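Long-range contacts in FOKI restriction endonuclease (Planomicrobium okeanokoites, PDB 2FOK), which recognises a short asymmetric DNA sequence and, as a type IIS restriction endonuclease, cleaves both strands at a fixed distance from it using metal ions: residues 6-11 against 292-297; 190-195 against 296-301. One frame throughout, in Å; residues are numbered along the deposited sequence.

Contact 1. Residues 6-11 against 292-297; sequences RTFGWV and YWEMLA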
ATOM      1  N   ARG A   6      10.273 -12.074  -8.277  1.00 17.47           N
ATOM      2  CA  ARG A   6      10.230 -11.864  -6.840  1.00 18.99           C
ATOM      3  C   ARG A   6       9.800 -10.430  -6.554  1.00 20.14           C
ATOM      4  O   ARG A   6       9.593  -9.639  -7.478  1.00 23.30           O
ATOM      5  CB  ARG A   6      11.612 -12.134  -6.226  1.00 17.22           C
ATOM      6  CG  ARG A   6      12.176 -13.528  -6.499  1.00 12.66           C
ATOM      7  CD  ARG A   6      11.257 -14.604  -5.892  1.00 21.94           C
ATOM      8  NE  ARG A   6      11.691 -15.963  -6.219  1.00 22.65           N
ATOM      9  CZ  ARG A   6      11.043 -17.067  -5.862  1.00 22.14           C
ATOM     10  NH1 ARG A   6       9.923 -16.979  -5.162  1.00 16.23           N
ATOM     11  NH2 ARG A   6      11.518 -18.260  -6.211  1.00 22.26           N
ATOM     12  N   THR A   7       9.667 -10.115  -5.272  1.00 21.39           N
ATOM     13  CA  THR A   7       9.254  -8.797  -4.814  1.00 21.78           C
ATOM     14  C   THR A   7      10.057  -8.485  -3.554  1.00 24.18           C
ATOM     15  O   THR A   7      10.036  -9.272  -2.613  1.00 22.59           O
ATOM     16  CB  THR A   7       7.746  -8.798  -4.467  1.00 23.84           C
ATOM     17  OG1 THR A   7       6.983  -9.033  -5.661  1.00 24.91           O
ATOM     18  CG2 THR A   7       7.333  -7.468  -3.845  1.00 21.90           C
ATOM     19  N   PHE A   8      10.762  -7.350  -3.540  1.00 24.77           N
ATOM     20  CA  PHE A   8      11.585  -6.958  -2.385  1.00 21.93           C
ATOM     21  C   PHE A   8      11.470  -5.473  -2.070  1.00 23.61           C
ATOM     22  O   PHE A   8      10.833  -4.716  -2.797  1.00 26.31           O
ATOM     23  CB  PHE A   8      13.080  -7.218  -2.639  1.00 19.40           C
ATOM     24  CG  PHE A   8      13.416  -8.620  -3.033  1.00 17.16           C
ATOM     25  CD1 PHE A   8      13.175  -9.681  -2.167  1.00 17.38           C
ATOM     26  CD2 PHE A   8      14.022  -8.874  -4.262  1.00 12.77           C
ATOM     27  CE1 PHE A   8      13.535 -10.986  -2.520  1.00 21.50           C
ATOM     28  CE2 PHE A   8      14.386 -10.162  -4.628  1.00 20.00           C
ATOM     29  CZ  PHE A   8      14.145 -11.226  -3.757  1.00 20.61           C
ATOM     30  N   GLY A   9      12.134  -5.071  -0.989  1.00 24.65           N
ATOM     31  CA  GLY A   9      12.166  -3.673  -0.589  1.00 23.19           C
ATOM     32  C   GLY A   9      11.056  -3.233   0.330  1.00 24.57           C
ATOM     33  O   GLY A   9      11.034  -2.080   0.766  1.00 25.20           O
ATOM     34  N   TRP A  10      10.148  -4.150   0.646  1.00 24.68           N
ATOM     35  CA  TRP A  10       8.997  -3.828   1.481  1.00 22.21           C
ATOM     36  C   TRP A  10       8.571  -4.985   2.383  1.00 24.42           C
ATOM     37  O   TRP A  10       8.266  -6.088   1.914  1.00 22.25           O
ATOM     38  CB  TRP A  10       7.831  -3.426   0.582  1.00 15.66           C
ATOM     39  CG  TRP A  10       8.184  -2.393  -0.453  1.00 13.97           C
ATOM     40  CD1 TRP A  10       8.577  -2.619  -1.748  1.00 15.95           C
ATOM     41  CD2 TRP A  10       8.189  -0.976  -0.278  1.00 13.11           C
ATOM     42  NE1 TRP A  10       8.827  -1.429  -2.381  1.00 12.19           N
ATOM     43  CE2 TRP A  10       8.599  -0.403  -1.502  1.00  8.22           C
ATOM     44  CE3 TRP A  10       7.887  -0.127   0.799  1.00 14.65           C
ATOM     45  CZ2 TRP A  10       8.717   0.981  -1.683  1.00 14.90           C
ATOM     46  CZ3 TRP A  10       8.004   1.254   0.618  1.00 14.13           C
ATOM     47  CH2 TRP A  10       8.415   1.792  -0.616  1.00 13.11           C
ATOM     48  N   VAL A  11       8.540  -4.721   3.682  1.00 26.09           N
ATOM     49  CA  VAL A  11       8.152  -5.730   4.659  1.00 29.12           C
ATOM     50  C   VAL A  11       6.935  -5.216   5.431  1.00 28.55           C
ATOM     51  O   VAL A  11       6.888  -4.052   5.815  1.00 27.96           O
ATOM     52  CB  VAL A  11       9.327  -6.042   5.629  1.00 29.39           C
ATOM     53  CG1 VAL A  11       9.342  -7.524   5.961  1.00 26.21           C
ATOM     54  CG2 VAL A  11      10.663  -5.640   4.988  1.00 24.97           C
ATOM     55  N   TYR A 292      16.232  -1.751  -6.391  1.00 22.60           N
ATOM     56  CA  TYR A 292      16.157  -2.933  -7.230  1.00 23.86           C
ATOM     57  C   TYR A 292      14.811  -2.988  -7.936  1.00 24.15           C
ATOM     58  O   TYR A 292      13.793  -2.576  -7.394  1.00 23.72           O
ATOM     59  CB  TYR A 292      16.370  -4.210  -6.396  1.00 22.47           C
ATOM     60  CG  TYR A 292      16.226  -3.985  -4.908  1.00 21.50           C
ATOM     61  CD1 TYR A 292      17.302  -3.524  -4.147  1.00 16.60           C
ATOM     62  CD2 TYR A 292      14.986  -4.130  -4.280  1.00 20.33           C
ATOM     63  CE1 TYR A 292      17.147  -3.201  -2.801  1.00 13.73           C
ATOM     64  CE2 TYR A 292      14.820  -3.807  -2.931  1.00 17.06           C
ATOM     65  CZ  TYR A 292      15.902  -3.340  -2.200  1.00 16.64           C
ATOM     66  OH  TYR A 292      15.740  -3.003  -0.871  1.00 20.91           O
ATOM     67  N   TRP A 293      14.848  -3.491  -9.165  1.00 25.00           N
ATOM     68  CA  TRP A 293      13.699  -3.667 -10.037  1.00 22.78           C
ATOM     69  C   TRP A 293      12.486  -4.244  -9.305  1.00 22.74           C
ATOM     70  O   TRP A 293      11.348  -3.887  -9.604  1.00 24.06           O
ATOM     71  CB  TRP A 293      14.121  -4.603 -11.170  1.00 21.98           C
ATOM     72  CG  TRP A 293      13.120  -4.828 -12.246  1.00 21.74           C
ATOM     73  CD1 TRP A 293      12.838  -3.996 -13.293  1.00 20.83           C
ATOM     74  CD2 TRP A 293      12.327  -5.999 -12.437  1.00 18.56           C
ATOM     75  NE1 TRP A 293      11.923  -4.581 -14.129  1.00 17.95           N
ATOM     76  CE2 TRP A 293      11.592  -5.813 -13.628  1.00 20.08           C
ATOM     77  CE3 TRP A 293      12.168  -7.195 -11.717  1.00 23.03           C
ATOM     78  CZ2 TRP A 293      10.705  -6.778 -14.120  1.00 19.54           C
ATOM     79  CZ3 TRP A 293      11.286  -8.160 -12.206  1.00 22.79           C
ATOM     80  CH2 TRP A 293      10.566  -7.943 -13.400  1.00 25.19           C
ATOM     81  N   GLU A 294      12.739  -5.132  -8.349  1.00 24.57           N
ATOM     82  CA  GLU A 294      11.672  -5.788  -7.584  1.00 21.44           C
ATOM     83  C   GLU A 294      10.998  -4.916  -6.541  1.00 20.74           C
ATOM     84  O   GLU A 294      10.074  -5.362  -5.872  1.00 26.16           O
ATOM     85  CB  GLU A 294      12.210  -7.037  -6.885  1.00 17.55           C
ATOM     86  CG  GLU A 294      12.427  -8.221  -7.789  1.00 20.99           C
ATOM     87  CD  GLU A 294      13.822  -8.248  -8.378  1.00 24.78           C
ATOM     88  OE1 GLU A 294      14.528  -7.216  -8.316  1.00 18.94           O
ATOM     89  OE2 GLU A 294      14.215  -9.310  -8.907  1.00 27.32           O
ATOM     90  N   MET A 295      11.454  -3.681  -6.382  1.00 20.44           N
ATOM     91  CA  MET A 295      10.852  -2.812  -5.383  1.00 20.57           C
ATOM     92  C   MET A 295       9.999  -1.712  -6.000  1.00 22.14           C
ATOM     93  O   MET A 295       9.283  -1.002  -5.289  1.00 24.19           O
ATOM     94  CB  MET A 295      11.941  -2.195  -4.489  1.00 19.86           C
ATOM     95  CG  MET A 295      12.713  -1.017  -5.085  1.00 20.81           C
ATOM     96  SD  MET A 295      13.502   0.004  -3.789  1.00 25.20           S
ATOM     97  CE  MET A 295      12.886   1.627  -4.202  1.00 25.81           C
ATOM     98  N   LEU A 296      10.054  -1.598  -7.322  1.00 21.80           N
ATOM     99  CA  LEU A 296       9.323  -0.560  -8.038  1.00 20.33           C
ATOM    100  C   LEU A 296       7.846  -0.867  -8.295  1.00 22.11           C
ATOM    101  O   LEU A 296       7.167  -0.106  -8.970  1.00 22.54           O
ATOM    102  CB  LEU A 296      10.049  -0.247  -9.360  1.00 16.95           C
ATOM    103  CG  LEU A 296      11.583  -0.105  -9.259  1.00 20.04           C
ATOM    104  CD1 LEU A 296      12.193   0.178 -10.633  1.00 19.45           C
ATOM    105  CD2 LEU A 296      11.928   1.022  -8.307  1.00 20.78           C
ATOM    106  N   ALA A 297       7.353  -1.974  -7.746  1.00 25.63           N
ATOM    107  CA  ALA A 297       5.953  -2.371  -7.892  1.00 26.27           C
ATOM    108  C   ALA A 297       5.736  -3.680  -7.155  1.00 26.07           C
ATOM    109  O   ALA A 297       6.549  -4.596  -7.281  1.00 26.38           O
ATOM    110  CB  ALA A 297       5.574  -2.531  -9.379  1.00 18.72           C
TER
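F8 N donates to E294 O at 3.1 Å, nearly straight at 163° but from above the carbonyl plane. W10 NE1 reaches M295 O at 3.0 Å, here in the carbonyl plane and on a lone pair, with the acceptor lying at the edge of the indole. A weaker CA-H...O contact runs back from M295 CA to F8 O.

Y292 brings the edge of its ring, through CE2, to within 3.5 Å of G9 CA. At G9 a side chain would collide with M295 CB. F8 and E294 run side by side in the same direction, CD2 against CB at 3.7 Å, each CG anti to the carbonyl carbon of its own residue; ring and carboxylate planes are 49° apart. E294 CG also lies against R6 O at 3.2 Å. A leucine in place of W10 would probably leave M295 O without this donor and open a gap beside M295 CB.

R6 O and T7 OG1 are hydrogen-bonded to R307 of helix 303-319. The contact thus joins the N-terminal loop of the first recognition subdomain to the loop before that helix, through N-H donors of one on backbone carbonyls of the other, with apolar packing and no salt bridge across it.

Contact 2. Residues 190-195 against 296-301; sequences SGFTSL and LATNLT
F192 presents the edge of its ring to A297 CA, while T298 CG2 comes in obliquely, 3.4 Å from CZ. Outside the pair, W10 meets the same phenyl edge-to-face, and S223 and Y226 of helix 222-236 also touch it. This is loop-to-loop packing between two parts of FokI that belong to helix-turn-helix-related families: 190-195 belongs to the second recognition subdomain, and 296-301 leads into helix 303-319 of the D3 domain.

T298 works with both branches. Its CG2 stands anti to the carbonyl carbon and meets the phenyl, while OG1, between the backbone N and the carbonyl carbon (chi1 73°), lies 3.2 Å from G191 CA. That hydroxyl is buried without a polar partner in the model. A side chain on G191 would run into it, and the backbone angles of G191 also suit glycine. N299 reaches over the same glycine, ND2 at 3.5 Å from G191 CA.

The polar ties lie beside this packing. A water donates to S190 O at 2.9 Å and accepts from T298 N at 3.1 Å, bridging the two backbones. L300 CD1 approaches the S190 hydroxyl, whose OG donates to N299 O at 2.8 Å from above the carbonyl plane.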
ATOM      1  N   SER A 190      -2.535  -0.492  -5.968  1.00 22.26           N
ATOM      2  CA  SER A 190      -2.605  -1.655  -5.085  1.00 23.36           C
ATOM      3  C   SER A 190      -1.203  -2.087  -4.645  1.00 22.28           C
ATOM      4  O   SER A 190      -0.302  -2.273  -5.468  1.00 19.27           O
ATOM      5  CB  SER A 190      -3.338  -2.806  -5.777  1.00 22.15           C
ATOM      6  OG  SER A 190      -2.700  -3.175  -6.978  1.00 31.41           O
ATOM      7  N   GLY A 191      -1.029  -2.231  -3.337  1.00 21.30           N
ATOM      8  CA  GLY A 191       0.260  -2.599  -2.791  1.00 18.34           C
ATOM      9  C   GLY A 191       0.777  -1.415  -1.990  1.00 20.73           C
ATOM     10  O   GLY A 191       1.584  -1.578  -1.085  1.00 21.92           O
ATOM     11  N   PHE A 192       0.301  -0.216  -2.334  1.00 22.92           N
ATOM     12  CA  PHE A 192       0.680   1.023  -1.647  1.00 20.49           C
ATOM     13  C   PHE A 192      -0.561   1.876  -1.408  1.00 20.04           C
ATOM     14  O   PHE A 192      -0.621   3.032  -1.841  1.00 23.48           O
ATOM     15  CB  PHE A 192       1.680   1.846  -2.474  1.00 17.55           C
ATOM     16  CG  PHE A 192       2.865   1.070  -2.946  1.00 10.47           C
ATOM     17  CD1 PHE A 192       3.963   0.893  -2.122  1.00 13.47           C
ATOM     18  CD2 PHE A 192       2.870   0.500  -4.214  1.00  8.62           C
ATOM     19  CE1 PHE A 192       5.069   0.152  -2.545  1.00 15.35           C
ATOM     20  CE2 PHE A 192       3.959  -0.243  -4.660  1.00 14.04           C
ATOM     21  CZ  PHE A 192       5.068  -0.420  -3.823  1.00 17.81           C
ATOM     22  N   THR A 193      -1.541   1.309  -0.711  1.00 20.72           N
ATOM     23  CA  THR A 193      -2.785   2.008  -0.409  1.00 21.46           C
ATOM     24  C   THR A 193      -2.749   2.588   1.004  1.00 22.17           C
ATOM     25  O   THR A 193      -2.066   2.065   1.879  1.00 23.78           O
ATOM     26  CB  THR A 193      -3.999   1.057  -0.513  1.00 21.22           C
ATOM     27  OG1 THR A 193      -3.941   0.114   0.555  1.00 18.51           O
ATOM     28  CG2 THR A 193      -3.999   0.306  -1.834  1.00 14.20           C
ATOM     29  N   SER A 194      -3.487   3.668   1.226  1.00 22.67           N
ATOM     30  CA  SER A 194      -3.524   4.299   2.543  1.00 22.82           C
ATOM     31  C   SER A 194      -4.953   4.717   2.866  1.00 22.79           C
ATOM     32  O   SER A 194      -5.670   5.223   2.001  1.00 25.56           O
ATOM     33  CB  SER A 194      -2.597   5.530   2.578  1.00 22.62           C
ATOM     34  OG  SER A 194      -2.501   6.097   3.885  1.00 16.30           O
ATOM     35  N   LEU A 195      -5.364   4.497   4.110  1.00 20.47           N
ATOM     36  CA  LEU A 195      -6.707   4.856   4.543  1.00 22.85           C
ATOM     37  C   LEU A 195      -6.759   6.288   5.051  1.00 24.09           C
ATOM     38  O   LEU A 195      -5.972   6.673   5.919  1.00 27.00           O
ATOM     39  CB  LEU A 195      -7.181   3.946   5.679  1.00 18.33           C
ATOM     40  CG  LEU A 195      -6.984   2.435   5.612  1.00 19.30           C
ATOM     41  CD1 LEU A 195      -7.435   1.820   6.936  1.00 16.96           C
ATOM     42  CD2 LEU A 195      -7.778   1.863   4.461  1.00 18.78           C
ATOM     43  N   LEU A 296      10.054  -1.598  -7.322  1.00 21.80           N
ATOM     44  CA  LEU A 296       9.323  -0.560  -8.038  1.00 20.33           C
ATOM     45  C   LEU A 296       7.846  -0.867  -8.295  1.00 22.11           C
ATOM     46  O   LEU A 296       7.167  -0.106  -8.970  1.00 22.54           O
ATOM     47  CB  LEU A 296      10.049  -0.247  -9.360  1.00 16.95           C
ATOM     48  CG  LEU A 296      11.583  -0.105  -9.259  1.00 20.04           C
ATOM     49  CD1 LEU A 296      12.193   0.178 -10.633  1.00 19.45           C
ATOM     50  CD2 LEU A 296      11.928   1.022  -8.307  1.00 20.78           C
ATOM     51  N   ALA A 297       7.353  -1.974  -7.746  1.00 25.63           N
ATOM     52  CA  ALA A 297       5.953  -2.371  -7.892  1.00 26.27           C
ATOM     53  C   ALA A 297       5.736  -3.680  -7.155  1.00 26.07           C
ATOM     54  O   ALA A 297       6.549  -4.596  -7.281  1.00 26.38           O
ATOM     55  CB  ALA A 297       5.574  -2.531  -9.379  1.00 18.72           C
ATOM     56  N   THR A 298       4.640  -3.772  -6.397  1.00 27.62           N
ATOM     57  CA  THR A 298       4.342  -4.986  -5.641  1.00 27.99           C
ATOM     58  C   THR A 298       3.145  -5.802  -6.142  1.00 28.49           C
ATOM     59  O   THR A 298       3.298  -6.671  -7.005  1.00 26.62           O
ATOM     60  CB  THR A 298       4.125  -4.684  -4.124  1.00 32.25           C
ATOM     61  OG1 THR A 298       2.859  -4.038  -3.926  1.00 34.08           O
ATOM     62  CG2 THR A 298       5.231  -3.785  -3.587  1.00 31.19           C
ATOM     63  N   ASN A 299       1.962  -5.518  -5.599  1.00 28.90           N
ATOM     64  CA  ASN A 299       0.741  -6.246  -5.934  1.00 29.75           C
ATOM     65  C   ASN A 299      -0.004  -5.708  -7.142  1.00 30.99           C
ATOM     66  O   ASN A 299      -1.230  -5.592  -7.131  1.00 35.37           O
ATOM     67  CB  ASN A 299      -0.187  -6.262  -4.716  1.00 32.87           C
ATOM     68  CG  ASN A 299       0.554  -6.582  -3.430  1.00 38.23           C
ATOM     69  OD1 ASN A 299       1.565  -7.285  -3.444  1.00 45.84           O
ATOM     70  ND2 ASN A 299       0.056  -6.069  -2.310  1.00 44.36           N
ATOM     71  N   LEU A 300       0.743  -5.405  -8.190  1.00 25.82           N
ATOM     72  CA  LEU A 300       0.183  -4.871  -9.415  1.00 25.43           C
ATOM     73  C   LEU A 300       0.185  -5.961 -10.480  1.00 26.67           C
ATOM     74  O   LEU A 300       1.234  -6.491 -10.818  1.00 26.85           O
ATOM     75  CB  LEU A 300       1.034  -3.687  -9.885  1.00 24.79           C
ATOM     76  CG  LEU A 300       0.417  -2.558 -10.717  1.00 25.34           C
ATOM     77  CD1 LEU A 300      -0.409  -1.633  -9.810  1.00 20.88           C
ATOM     78  CD2 LEU A 300       1.544  -1.786 -11.413  1.00 20.65           C
ATOM     79  N   THR A 301      -0.990  -6.283 -11.008  1.00 26.20           N
ATOM     80  CA  THR A 301      -1.127  -7.304 -12.033  1.00 28.02           C
ATOM     81  C   THR A 301      -0.071  -7.213 -13.133  1.00 30.74           C
ATOM     82  O   THR A 301       0.442  -8.233 -13.600  1.00 32.51           O
ATOM     83  CB  THR A 301      -2.498  -7.221 -12.697  1.00 32.24           C
ATOM     84  OG1 THR A 301      -3.510  -7.110 -11.689  1.00 31.09           O
ATOM     85  CG2 THR A 301      -2.745  -8.455 -13.555  1.00 29.02           C
TER
HETATM   86  O   HOH W   1       2.291  -1.782  -6.681  1.00 20.72           O

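Contacts 1 and 2 are both largely buried and share L296 and A297, so the loop before helix 303-319 meets the first recognition subdomain with its earlier part and the second with its later part. Their centres are about 11 Å apart, and W10 joins them: W10 CE2 lies 3.7 Å from F192 CE1. The centre of contact 2 lies about 5 Å from the centre of the chain, that of contact 1 about 13 Å, yet contact 2 includes the exposed N299. Their chemistry differs as well. Contact 1 is held by two N-H...O bonds, from a backbone N and an indole; contact 2 by a serine O-H...O bond and a water between backbones. Each packs a glycine closely against the shared loop.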